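Side-chain contacts in uncharacterized protein PSPTO_3016 (Pseudomonas syringae pv. tomato, PDB 3H9X), which probably binds DNA through the "double wing" motif that its fold adopts: residues A[18-23]-A[27-32]; A[46-51]-A[55-60]. All blocks are in the same frame, centred on the assembly; numbering follows the deposited sequence.

Contact 1: A[18-23]-A[27-32]; sequences PDHPWE and DYAVFR
Chi1 of Arg-32 (66°) sets CG in the position flanked by both backbone N and C, and a bend at chi2 turns the guanidinium edge to Asp-19. Arg-32 NE donates to Asp-19 OD2 at 3.1 Å; the same oxygen receives a weak second bond from NH1. Asp-19 OD2 lies near the guanidinium plane of Arg-32, whereas NE comes to that oxygen from above the carboxylate plane, the two planes being 67° apart, so this salt bridge is not the flat bidentate kind. The backbones of Asp-19 and Val-30 form a single antiparallel hydrogen-bonded bridge: Asp-19 N reaches Val-30 O at 3.1 Å, and Val-30 N returns to Asp-19 O at 2.9 Å. His-20 adds a bond in its ring plane from ND1 to Tyr-28 O (3.3 Å), arriving above that carbonyl's plane. Val-30 divides its methyls: CG1 meets Trp-22 CZ3 at 3.6 Å, while CG2 meets the ring atom CG of Pro-21. Trp-22 CE3 also packs on Tyr-28 CB, and Pro-18 CB on Phe-31 CZ (3.8 Å). The loop after helix 3-13 thus runs beside outermost strand 29-32, whose other neighbour is strand 39-47; Phe-31 also packs against Phe-6 and Ala-10 of helix 3-13.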
loop_
_atom_site.group_PDB
_atom_site.type_symbol
_atom_site.label_atom_id
_atom_site.label_comp_id
_atom_site.label_asym_id
_atom_site.label_seq_id
_atom_site.Cartn_x
_atom_site.Cartn_y
_atom_site.Cartn_z
ATOM N N PRO A 18 4.352 -3.506 -12.308
ATOM C CA PRO A 18 4.384 -2.215 -11.615
ATOM C C PRO A 18 4.554 -1.032 -12.556
ATOM O O PRO A 18 5.363 -1.072 -13.485
ATOM C CB PRO A 18 5.559 -2.370 -10.654
ATOM C CG PRO A 18 6.474 -3.306 -11.384
ATOM C CD PRO A 18 5.499 -4.337 -11.899
ATOM N N ASP A 19 3.775 0.017 -12.306
ATOM C CA ASP A 19 3.818 1.231 -13.108
ATOM C C ASP A 19 4.454 2.372 -12.330
ATOM O O ASP A 19 4.394 2.401 -11.103
ATOM C CB ASP A 19 2.418 1.629 -13.530
ATOM C CG ASP A 19 2.257 1.597 -15.006
ATOM O OD1 ASP A 19 3.008 2.329 -15.688
ATOM O OD2 ASP A 19 1.395 0.837 -15.491
ATOM N N HIS A 20 5.061 3.317 -13.039
ATOM C CA HIS A 20 5.713 4.439 -12.380
ATOM C C HIS A 20 5.264 5.713 -13.050
ATOM O O HIS A 20 5.931 6.223 -13.950
ATOM C CB HIS A 20 7.228 4.293 -12.486
ATOM C CG HIS A 20 7.725 2.959 -12.038
ATOM N ND1 HIS A 20 7.796 2.600 -10.711
ATOM C CD2 HIS A 20 8.078 1.858 -12.743
ATOM C CE1 HIS A 20 8.166 1.337 -10.616
ATOM N NE2 HIS A 20 8.343 0.863 -11.836
ATOM N N PRO A 21 4.115 6.246 -12.619
ATOM C CA PRO A 21 3.534 7.471 -13.162
ATOM C C PRO A 21 4.356 8.724 -12.954
ATOM O O PRO A 21 4.405 9.579 -13.830
ATOM C CB PRO A 21 2.195 7.566 -12.442
ATOM C CG PRO A 21 1.865 6.150 -12.142
ATOM C CD PRO A 21 3.188 5.619 -11.667
ATOM N N TRP A 22 4.976 8.833 -11.783
ATOM C CA TRP A 22 5.778 10.001 -11.416
ATOM C C TRP A 22 7.223 9.929 -11.859
ATOM O O TRP A 22 7.967 9.045 -11.455
ATOM C CB TRP A 22 5.752 10.202 -9.902
ATOM C CG TRP A 22 4.388 10.412 -9.367
ATOM C CD1 TRP A 22 3.696 11.588 -9.307
ATOM C CD2 TRP A 22 3.514 9.406 -8.854
ATOM N NE1 TRP A 22 2.442 11.376 -8.781
ATOM C CE2 TRP A 22 2.307 10.040 -8.489
ATOM C CE3 TRP A 22 3.636 8.021 -8.655
ATOM C CZ2 TRP A 22 1.230 9.344 -7.953
ATOM C CZ3 TRP A 22 2.559 7.331 -8.122
ATOM C CH2 TRP A 22 1.378 7.995 -7.773
ATOM N N GLU A 23 7.619 10.888 -12.678
ATOM C CA GLU A 23 8.975 10.954 -13.182
ATOM C C GLU A 23 9.901 11.373 -12.056
ATOM O O GLU A 23 11.010 10.865 -11.922
ATOM C CB GLU A 23 9.043 11.970 -14.328
ATOM C CG GLU A 23 8.580 13.401 -13.957
ATOM C CD GLU A 23 7.060 13.556 -13.750
ATOM O OE1 GLU A 23 6.302 13.560 -14.750
ATOM O OE2 GLU A 23 6.625 13.676 -12.580
ATOM N N ASP A 27 10.748 5.637 -7.405
ATOM C CA ASP A 27 10.331 4.596 -6.475
ATOM C C ASP A 27 8.856 4.369 -6.372
ATOM O O ASP A 27 8.403 3.224 -6.288
ATOM C CB ASP A 27 10.837 4.893 -5.085
ATOM C CG ASP A 27 12.280 4.611 -4.960
ATOM O OD1 ASP A 27 12.822 4.828 -3.860
ATOM O OD2 ASP A 27 12.873 4.159 -5.973
ATOM N N TYR A 28 8.101 5.456 -6.329
ATOM C CA TYR A 28 6.661 5.339 -6.236
ATOM C C TYR A 28 6.188 4.453 -7.384
ATOM O O TYR A 28 6.517 4.704 -8.536
ATOM C CB TYR A 28 6.018 6.724 -6.318
ATOM C CG TYR A 28 6.375 7.641 -5.169
ATOM C CD1 TYR A 28 5.609 8.767 -4.889
ATOM C CD2 TYR A 28 7.460 7.368 -4.344
ATOM C CE1 TYR A 28 5.916 9.596 -3.806
ATOM C CE2 TYR A 28 7.774 8.187 -3.264
ATOM C CZ TYR A 28 7.001 9.295 -2.997
ATOM O OH TYR A 28 7.312 10.078 -1.909
ATOM N N ALA A 29 5.436 3.405 -7.062
ATOM C CA ALA A 29 4.930 2.484 -8.068
ATOM C C ALA A 29 3.476 2.156 -7.782
ATOM O O ALA A 29 3.118 1.886 -6.643
ATOM C CB ALA A 29 5.747 1.212 -8.063
ATOM N N VAL A 30 2.632 2.189 -8.811
ATOM C CA VAL A 30 1.218 1.864 -8.625
ATOM C C VAL A 30 0.884 0.519 -9.263
ATOM O O VAL A 30 1.565 0.069 -10.180
ATOM C CB VAL A 30 0.255 2.980 -9.195
ATOM C CG1 VAL A 30 0.628 4.336 -8.635
ATOM C CG2 VAL A 30 0.274 2.999 -10.697
ATOM N N PHE A 31 -0.147 -0.134 -8.745
ATOM C CA PHE A 31 -0.577 -1.417 -9.273
ATOM C C PHE A 31 -2.047 -1.298 -9.620
ATOM O O PHE A 31 -2.873 -1.030 -8.747
ATOM C CB PHE A 31 -0.372 -2.527 -8.241
ATOM C CG PHE A 31 1.067 -2.773 -7.908
ATOM C CD1 PHE A 31 1.807 -1.814 -7.225
ATOM C CD2 PHE A 31 1.697 -3.949 -8.304
ATOM C CE1 PHE A 31 3.151 -2.015 -6.947
ATOM C CE2 PHE A 31 3.045 -4.164 -8.031
ATOM C CZ PHE A 31 3.772 -3.194 -7.349
ATOM N N ARG A 32 -2.379 -1.478 -10.893
ATOM C CA ARG A 32 -3.769 -1.377 -11.308
ATOM C C ARG A 32 -4.202 -2.534 -12.192
ATOM O O ARG A 32 -3.399 -3.396 -12.549
ATOM C CB ARG A 32 -4.007 -0.065 -12.046
ATOM C CG ARG A 32 -3.288 0.047 -13.369
ATOM C CD ARG A 32 -2.113 0.995 -13.278
ATOM N NE ARG A 32 -1.522 1.212 -14.593
ATOM C CZ ARG A 32 -2.138 1.834 -15.594
ATOM N NH1 ARG A 32 -1.529 1.985 -16.763
ATOM N NH2 ARG A 32 -3.358 2.318 -15.426
#

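Contact 2: A[46-51]-A[55-60]; sequences IPAEKI and GDKRVD
Ile-46 and Val-59 face each other as an antiparallel hydrogen-bonded pair, their CA atoms 5.4 Å apart. Ile-46 N donates to Val-59 O at 2.8 Å. In return, Val-59 N donates to Ile-46 O at 2.7 Å. Next comes the non-hydrogen-bonded pair of Pro-47 and Arg-58, and then Ala-48 N binds Lys-57 O (2.8 Å), although 48-50 has already turned into a 3-10 segment. Ladder and turn together form the connecting end of the beta hairpin of strands 39-47 and 58-65. A wing is typically a beta hairpin, two antiparallel strands and their connecting loop, and this hairpin is probably part of the "double wing" motif the protein adopts. On one face of the ladder, Val-59 CG2 lies 3.7 Å from Ile-46 CG1. The other methyl, Val-59 CG1, lies 4.0 Å from Ala-48 CB. Ala-48 CB points toward the opposing segment and also meets Lys-57 CG at 3.6 Å. Arg-58 bends at chi2 and chi3 (-98° and -41°), which folds its guanidinium back beside Pro-47. One face of that group lies over the proline, with Arg-58 NH1 3.7 Å from Pro-47 CG, while Arg-58 NH2 forms a salt bridge with Asp-45.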
loop_
_atom_site.group_PDB
_atom_site.type_symbol
_atom_site.label_atom_id
_atom_site.label_comp_id
_atom_site.label_asym_id
_atom_site.label_seq_id
_atom_site.Cartn_x
_atom_site.Cartn_y
_atom_site.Cartn_z
ATOM N N ILE A 46 8.873 6.836 1.557
ATOM C CA ILE A 46 8.687 8.170 2.136
ATOM C C ILE A 46 9.402 8.425 3.456
ATOM O O ILE A 46 9.863 7.494 4.121
ATOM C CB ILE A 46 7.184 8.470 2.383
ATOM C CG1 ILE A 46 6.617 7.463 3.389
ATOM C CG2 ILE A 46 6.421 8.409 1.075
ATOM C CD1 ILE A 46 5.245 7.808 3.923
ATOM N N PRO A 47 9.514 9.710 3.848
ATOM C CA PRO A 47 10.170 10.077 5.104
ATOM C C PRO A 47 9.291 9.585 6.267
ATOM O O PRO A 47 8.102 9.879 6.314
ATOM C CB PRO A 47 10.222 11.602 5.028
ATOM C CG PRO A 47 10.307 11.866 3.561
ATOM C CD PRO A 47 9.285 10.912 3.020
ATOM N N ALA A 48 9.873 8.834 7.194
ATOM C CA ALA A 48 9.122 8.309 8.320
ATOM C C ALA A 48 8.168 9.345 8.925
ATOM O O ALA A 48 7.010 9.027 9.240
ATOM C CB ALA A 48 10.083 7.786 9.382
ATOM N N GLU A 49 8.647 10.585 9.058
ATOM C CA GLU A 49 7.865 11.691 9.640
ATOM C C GLU A 49 6.473 11.897 9.010
ATOM O O GLU A 49 5.496 12.060 9.736
ATOM C CB GLU A 49 8.669 13.002 9.559
ATOM C CG GLU A 49 8.888 13.514 8.130
ATOM C CD GLU A 49 8.997 15.050 8.042
ATOM O OE1 GLU A 49 8.105 15.759 8.601
ATOM O OE2 GLU A 49 9.959 15.548 7.384
ATOM N N LYS A 50 6.394 11.891 7.675
ATOM C CA LYS A 50 5.130 12.061 6.946
ATOM C C LYS A 50 3.946 11.196 7.450
ATOM O O LYS A 50 2.782 11.506 7.145
ATOM C CB LYS A 50 5.327 11.783 5.449
ATOM C CG LYS A 50 6.098 12.855 4.670
ATOM C CD LYS A 50 5.197 14.048 4.335
ATOM C CE LYS A 50 5.928 15.157 3.546
ATOM N NZ LYS A 50 6.934 15.887 4.386
ATOM N N ILE A 51 4.221 10.106 8.179
ATOM C CA ILE A 51 3.129 9.275 8.718
ATOM C C ILE A 51 3.218 9.090 10.230
ATOM O O ILE A 51 2.789 8.057 10.774
ATOM C CB ILE A 51 3.035 7.853 8.088
ATOM C CG1 ILE A 51 4.300 7.041 8.405
ATOM C CG2 ILE A 51 2.744 7.971 6.601
ATOM C CD1 ILE A 51 4.148 5.550 8.086
ATOM N N GLY A 55 12.189 9.619 14.124
ATOM C CA GLY A 55 13.482 9.189 13.596
ATOM C C GLY A 55 13.709 9.768 12.202
ATOM O O GLY A 55 12.822 9.671 11.344
ATOM N N ASP A 56 14.871 10.381 11.958
ATOM C CA ASP A 56 15.156 10.972 10.631
ATOM C C ASP A 56 15.535 9.834 9.666
ATOM O O ASP A 56 16.679 9.717 9.206
ATOM C CB ASP A 56 16.299 12.005 10.732
ATOM C CG ASP A 56 16.467 12.841 9.449
ATOM O OD1 ASP A 56 17.269 13.826 9.470
ATOM O OD2 ASP A 56 15.807 12.517 8.416
ATOM N N LYS A 57 14.540 9.007 9.366
ATOM C CA LYS A 57 14.721 7.865 8.499
ATOM C C LYS A 57 13.609 7.764 7.461
ATOM O O LYS A 57 12.551 8.350 7.641
ATOM C CB LYS A 57 14.705 6.608 9.345
ATOM C CG LYS A 57 13.389 6.403 10.025
ATOM C CD LYS A 57 13.222 4.931 10.390
ATOM C CE LYS A 57 11.847 4.700 11.035
ATOM N NZ LYS A 57 11.478 3.244 11.167
ATOM N N ARG A 58 13.849 7.019 6.380
ATOM C CA ARG A 58 12.827 6.813 5.354
ATOM C C ARG A 58 12.127 5.468 5.670
ATOM O O ARG A 58 12.630 4.656 6.467
ATOM C CB ARG A 58 13.449 6.696 3.951
ATOM C CG ARG A 58 14.689 7.539 3.625
ATOM C CD ARG A 58 14.336 8.794 2.877
ATOM N NE ARG A 58 13.317 8.536 1.874
ATOM C CZ ARG A 58 12.731 9.489 1.150
ATOM N NH1 ARG A 58 13.064 10.766 1.313
ATOM N NH2 ARG A 58 11.804 9.174 0.257
ATOM N N VAL A 59 10.978 5.241 5.027
ATOM C CA VAL A 59 10.205 3.992 5.174
ATOM C C VAL A 59 9.529 3.598 3.837
ATOM O O VAL A 59 9.255 4.455 2.990
ATOM C CB VAL A 59 9.083 4.111 6.254
ATOM C CG1 VAL A 59 9.693 4.219 7.643
ATOM C CG2 VAL A 59 8.202 5.314 5.974
ATOM N N ASP A 60 9.288 2.309 3.632
ATOM C CA ASP A 60 8.603 1.868 2.424
ATOM C C ASP A 60 7.215 1.442 2.851
ATOM O O ASP A 60 7.069 0.585 3.719
ATOM C CB ASP A 60 9.328 0.698 1.758
ATOM C CG ASP A 60 10.310 1.153 0.690
ATOM O OD1 ASP A 60 10.693 2.349 0.709
ATOM O OD2 ASP A 60 10.699 0.309 -0.157
#

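Overall arrangement
Both contacts reach the same antiparallel sheet through neighbouring strands, with centres about 19 Å apart; contact 1 lies about 12 Å and contact 2 about 15 Å from the centre of the chain. Contact 1 adds a loop to outermost strand 29-32 by a single bridge; contact 2 ties strands 39-47 and 58-65 through two consecutive bridges. Each is partly buried, but contact 1 buries more surface (470 against 360 Å²) and has four buried residues among its ten touching ones, where contact 2 has two of seven. Contact 1 combines aromatic packing with a salt bridge across its segments. Contact 2 has three backbone bonds and aliphatic packing; its arginine pairs with Asp-45. They touch where Tyr-28 OH packs 3.5 Å from Ile-46 CG2.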